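Side-chain contact in hypothetical protein yfcE (PDB 1SU1), which belongs to the calcineurin-like phosphoesterase superfamily and binds two zinc ions in each chain: residues 42-47 and 54-59. Numbering follows the deposited sequence.
Sequences ERVLEL and QWLVIL
The carbonyl oxygen Arg-43 O takes two N-H groups of its own helix: Leu-47 N at 2.9 Å, and Glu-46 N in a weak second bond. Along the same helix, Arg-43 NH1 forms a salt bridge with Glu-46 OE2 at 3.3 Å. The Glu-46 carboxyl carbon lies at the edge of the guanidinium, while Leu-47 CD2 lies above one of its faces, offset toward the rim. Arg-43 NE is also hydrogen-bonded to Leu-195 O.

The contact with strand 55-58 is made by methyl groups. Leu-56 points at the helix. With CG anti to the backbone N (chi1 170°), the side chain extends toward the helix, and CD1 and CD2 branch from there. Val-44 CG1 meets the fork of Leu-56, 4.3 Å from CD1 and 4.4 Å from CD2. Leu-45 CD1 comes in beside Val-44 CG1 and reaches Leu-56 CD2 at 4.5 Å. Val-44 is also packed on Met-29 of strand 27-31, and Leu-45 on Arg-83 and Leu-84 of helix 77-85.

Strand 27-31, helix 38-51 and strand 55-58 form a beta-alpha-beta unit, and this contact joins the helix to the second strand of the unit. The side chain of Val-44 is about 14 Å from a bound zinc ion. The spacing of the methyls and the small buried area of 76 Å² imply light, purely apolar packing between these segments, with the helix's charged groups kept apart from it.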
ATOM      1  N   GLU A  42      -2.071 -24.758 -18.372  1.00 22.72           N
ATOM      2  CA  GLU A  42      -1.765 -26.184 -18.402  1.00 20.90           C
ATOM      3  C   GLU A  42      -0.492 -26.466 -19.192  1.00 15.82           C
ATOM      4  O   GLU A  42       0.307 -27.308 -18.801  1.00 17.65           O
ATOM      5  CB  GLU A  42      -2.976 -26.967 -18.926  1.00 25.38           C
ATOM      6  CG  GLU A  42      -4.005 -27.126 -17.804  1.00 32.10           C
ATOM      7  CD  GLU A  42      -5.353 -27.648 -18.252  1.00 39.80           C
ATOM      8  OE1 GLU A  42      -5.711 -27.456 -19.431  1.00 42.31           O
ATOM      9  OE2 GLU A  42      -6.069 -28.228 -17.404  1.00 42.86           O
ATOM     10  N   ARG A  43      -0.278 -25.719 -20.265  1.00 13.88           N
ATOM     11  CA  ARG A  43       0.916 -25.879 -21.085  1.00 17.53           C
ATOM     12  C   ARG A  43       2.163 -25.421 -20.315  1.00 21.75           C
ATOM     13  O   ARG A  43       3.196 -26.115 -20.312  1.00 22.17           O
ATOM     14  CB  ARG A  43       0.752 -25.078 -22.379  1.00 18.34           C
ATOM     15  CG  ARG A  43       1.978 -25.044 -23.298  1.00 24.35           C
ATOM     16  CD  ARG A  43       2.379 -26.418 -23.837  1.00 23.18           C
ATOM     17  NE  ARG A  43       3.335 -26.254 -24.933  1.00 28.41           N
ATOM     18  CZ  ARG A  43       4.125 -27.214 -25.415  1.00 30.73           C
ATOM     19  NH1 ARG A  43       4.090 -28.438 -24.898  1.00 29.27           N
ATOM     20  NH2 ARG A  43       4.954 -26.947 -26.422  1.00 30.69           N
ATOM     21  N   VAL A  44       2.069 -24.256 -19.665  1.00 20.62           N
ATOM     22  CA  VAL A  44       3.182 -23.735 -18.874  1.00 16.48           C
ATOM     23  C   VAL A  44       3.591 -24.787 -17.862  1.00 13.85           C
ATOM     24  O   VAL A  44       4.778 -25.062 -17.671  1.00 15.91           O
ATOM     25  CB  VAL A  44       2.778 -22.459 -18.080  1.00 18.25           C
ATOM     26  CG1 VAL A  44       3.809 -22.174 -16.988  1.00 18.90           C
ATOM     27  CG2 VAL A  44       2.659 -21.273 -19.011  1.00  8.96           C
ATOM     28  N   LEU A  45       2.593 -25.363 -17.203  1.00 13.96           N
ATOM     29  CA  LEU A  45       2.842 -26.376 -16.189  1.00 18.39           C
ATOM     30  C   LEU A  45       3.427 -27.689 -16.723  1.00 20.24           C
ATOM     31  O   LEU A  45       4.165 -28.372 -16.006  1.00 19.22           O
ATOM     32  CB  LEU A  45       1.559 -26.647 -15.396  1.00 21.87           C
ATOM     33  CG  LEU A  45       1.318 -25.794 -14.134  1.00 28.21           C
ATOM     34  CD1 LEU A  45       1.582 -24.329 -14.407  1.00 24.23           C
ATOM     35  CD2 LEU A  45      -0.118 -25.994 -13.660  1.00 27.95           C
ATOM     36  N   GLU A  46       3.115 -28.064 -17.964  1.00 22.57           N
ATOM     37  CA  GLU A  46       3.690 -29.310 -18.478  1.00 24.49           C
ATOM     38  C   GLU A  46       5.143 -29.020 -18.848  1.00 21.60           C
ATOM     39  O   GLU A  46       6.031 -29.837 -18.608  1.00 19.62           O
ATOM     40  CB  GLU A  46       2.897 -29.862 -19.681  1.00 30.03           C
ATOM     41  CG  GLU A  46       3.290 -29.340 -21.067  1.00 41.18           C
ATOM     42  CD  GLU A  46       2.682 -30.169 -22.209  1.00 43.33           C
ATOM     43  OE1 GLU A  46       1.459 -30.076 -22.455  1.00 41.55           O
ATOM     44  OE2 GLU A  46       3.438 -30.922 -22.858  1.00 49.01           O
ATOM     45  N   LEU A  47       5.389 -27.832 -19.393  1.00 20.92           N
ATOM     46  CA  LEU A  47       6.745 -27.440 -19.754  1.00 21.98           C
ATOM     47  C   LEU A  47       7.601 -27.288 -18.498  1.00 24.10           C
ATOM     48  O   LEU A  47       8.762 -27.712 -18.472  1.00 23.76           O
ATOM     49  CB  LEU A  47       6.734 -26.132 -20.545  1.00 22.67           C
ATOM     50  CG  LEU A  47       6.171 -26.254 -21.968  1.00 25.15           C
ATOM     51  CD1 LEU A  47       6.024 -24.891 -22.603  1.00 24.60           C
ATOM     52  CD2 LEU A  47       7.100 -27.131 -22.801  1.00 25.39           C
ATOM     53  N   GLN A  54      14.674 -24.905 -11.210  1.00 28.54           N
ATOM     54  CA  GLN A  54      14.561 -24.854  -9.753  1.00 30.71           C
ATOM     55  C   GLN A  54      13.247 -24.176  -9.335  1.00 27.06           C
ATOM     56  O   GLN A  54      12.558 -24.647  -8.425  1.00 26.02           O
ATOM     57  CB  GLN A  54      15.764 -24.101  -9.158  1.00 37.43           C
ATOM     58  CG  GLN A  54      16.037 -24.408  -7.684  1.00 48.17           C
ATOM     59  CD  GLN A  54      17.263 -23.670  -7.138  1.00 52.51           C
ATOM     60  OE1 GLN A  54      17.701 -23.920  -6.009  1.00 54.74           O
ATOM     61  NE2 GLN A  54      17.816 -22.754  -7.937  1.00 50.45           N
ATOM     62  N   TRP A  55      12.891 -23.085 -10.014  1.00 23.63           N
ATOM     63  CA  TRP A  55      11.660 -22.351  -9.691  1.00 22.04           C
ATOM     64  C   TRP A  55      10.857 -21.913 -10.910  1.00 19.19           C
ATOM     65  O   TRP A  55      11.403 -21.748 -11.994  1.00 17.71           O
ATOM     66  CB  TRP A  55      11.973 -21.068  -8.894  1.00 21.11           C
ATOM     67  CG  TRP A  55      12.758 -21.257  -7.643  1.00 16.88           C
ATOM     68  CD1 TRP A  55      14.114 -21.216  -7.506  1.00 19.05           C
ATOM     69  CD2 TRP A  55      12.232 -21.545  -6.349  1.00 15.71           C
ATOM     70  NE1 TRP A  55      14.470 -21.460  -6.198  1.00 18.59           N
ATOM     71  CE2 TRP A  55      13.328 -21.662  -5.464  1.00 17.43           C
ATOM     72  CE3 TRP A  55      10.936 -21.700  -5.845  1.00 18.20           C
ATOM     73  CZ2 TRP A  55      13.172 -21.951  -4.104  1.00 19.16           C
ATOM     74  CZ3 TRP A  55      10.775 -21.985  -4.487  1.00 20.95           C
ATOM     75  CH2 TRP A  55      11.892 -22.103  -3.634  1.00 17.37           C
ATOM     76  N   LEU A  56       9.555 -21.718 -10.715  1.00 17.26           N
ATOM     77  CA  LEU A  56       8.700 -21.197 -11.778  1.00 18.60           C
ATOM     78  C   LEU A  56       8.453 -19.744 -11.359  1.00 19.15           C
ATOM     79  O   LEU A  56       7.816 -19.486 -10.330  1.00 14.99           O
ATOM     80  CB  LEU A  56       7.355 -21.926 -11.847  1.00 16.53           C
ATOM     81  CG  LEU A  56       6.345 -21.239 -12.789  1.00 18.41           C
ATOM     82  CD1 LEU A  56       6.904 -21.168 -14.208  1.00 18.22           C
ATOM     83  CD2 LEU A  56       5.030 -21.991 -12.782  1.00 18.44           C
ATOM     84  N   VAL A  57       8.961 -18.805 -12.147  1.00 18.52           N
ATOM     85  CA  VAL A  57       8.810 -17.394 -11.838  1.00 16.65           C
ATOM     86  C   VAL A  57       7.664 -16.717 -12.590  1.00 17.10           C
ATOM     87  O   VAL A  57       7.752 -16.472 -13.803  1.00 15.18           O
ATOM     88  CB  VAL A  57      10.130 -16.641 -12.123  1.00 18.17           C
ATOM     89  CG1 VAL A  57       9.995 -15.174 -11.742  1.00 17.39           C
ATOM     90  CG2 VAL A  57      11.272 -17.297 -11.356  1.00 14.11           C
ATOM     91  N   ILE A  58       6.604 -16.398 -11.851  1.00 16.83           N
ATOM     92  CA  ILE A  58       5.423 -15.743 -12.405  1.00 18.37           C
ATOM     93  C   ILE A  58       5.512 -14.222 -12.224  1.00 19.99           C
ATOM     94  O   ILE A  58       5.525 -13.721 -11.095  1.00 23.18           O
ATOM     95  CB  ILE A  58       4.156 -16.318 -11.728  1.00 18.18           C
ATOM     96  CG1 ILE A  58       4.064 -17.820 -12.052  1.00 15.30           C
ATOM     97  CG2 ILE A  58       2.908 -15.574 -12.190  1.00 15.69           C
ATOM     98  CD1 ILE A  58       2.822 -18.515 -11.531  1.00 20.49           C
ATOM     99  N   LEU A  59       5.562 -13.496 -13.342  1.00 18.95           N
ATOM    100  CA  LEU A  59       5.700 -12.044 -13.324  1.00 18.12           C
ATOM    101  C   LEU A  59       4.426 -11.193 -13.206  1.00 18.25           C
ATOM    102  O   LEU A  59       4.439 -10.006 -13.558  1.00 17.61           O
ATOM    103  CB  LEU A  59       6.500 -11.590 -14.547  1.00 14.61           C
ATOM    104  CG  LEU A  59       7.913 -12.176 -14.689  1.00 16.62           C
ATOM    105  CD1 LEU A  59       8.484 -11.806 -16.050  1.00 13.00           C
ATOM    106  CD2 LEU A  59       8.830 -11.664 -13.562  1.00 16.67           C
TER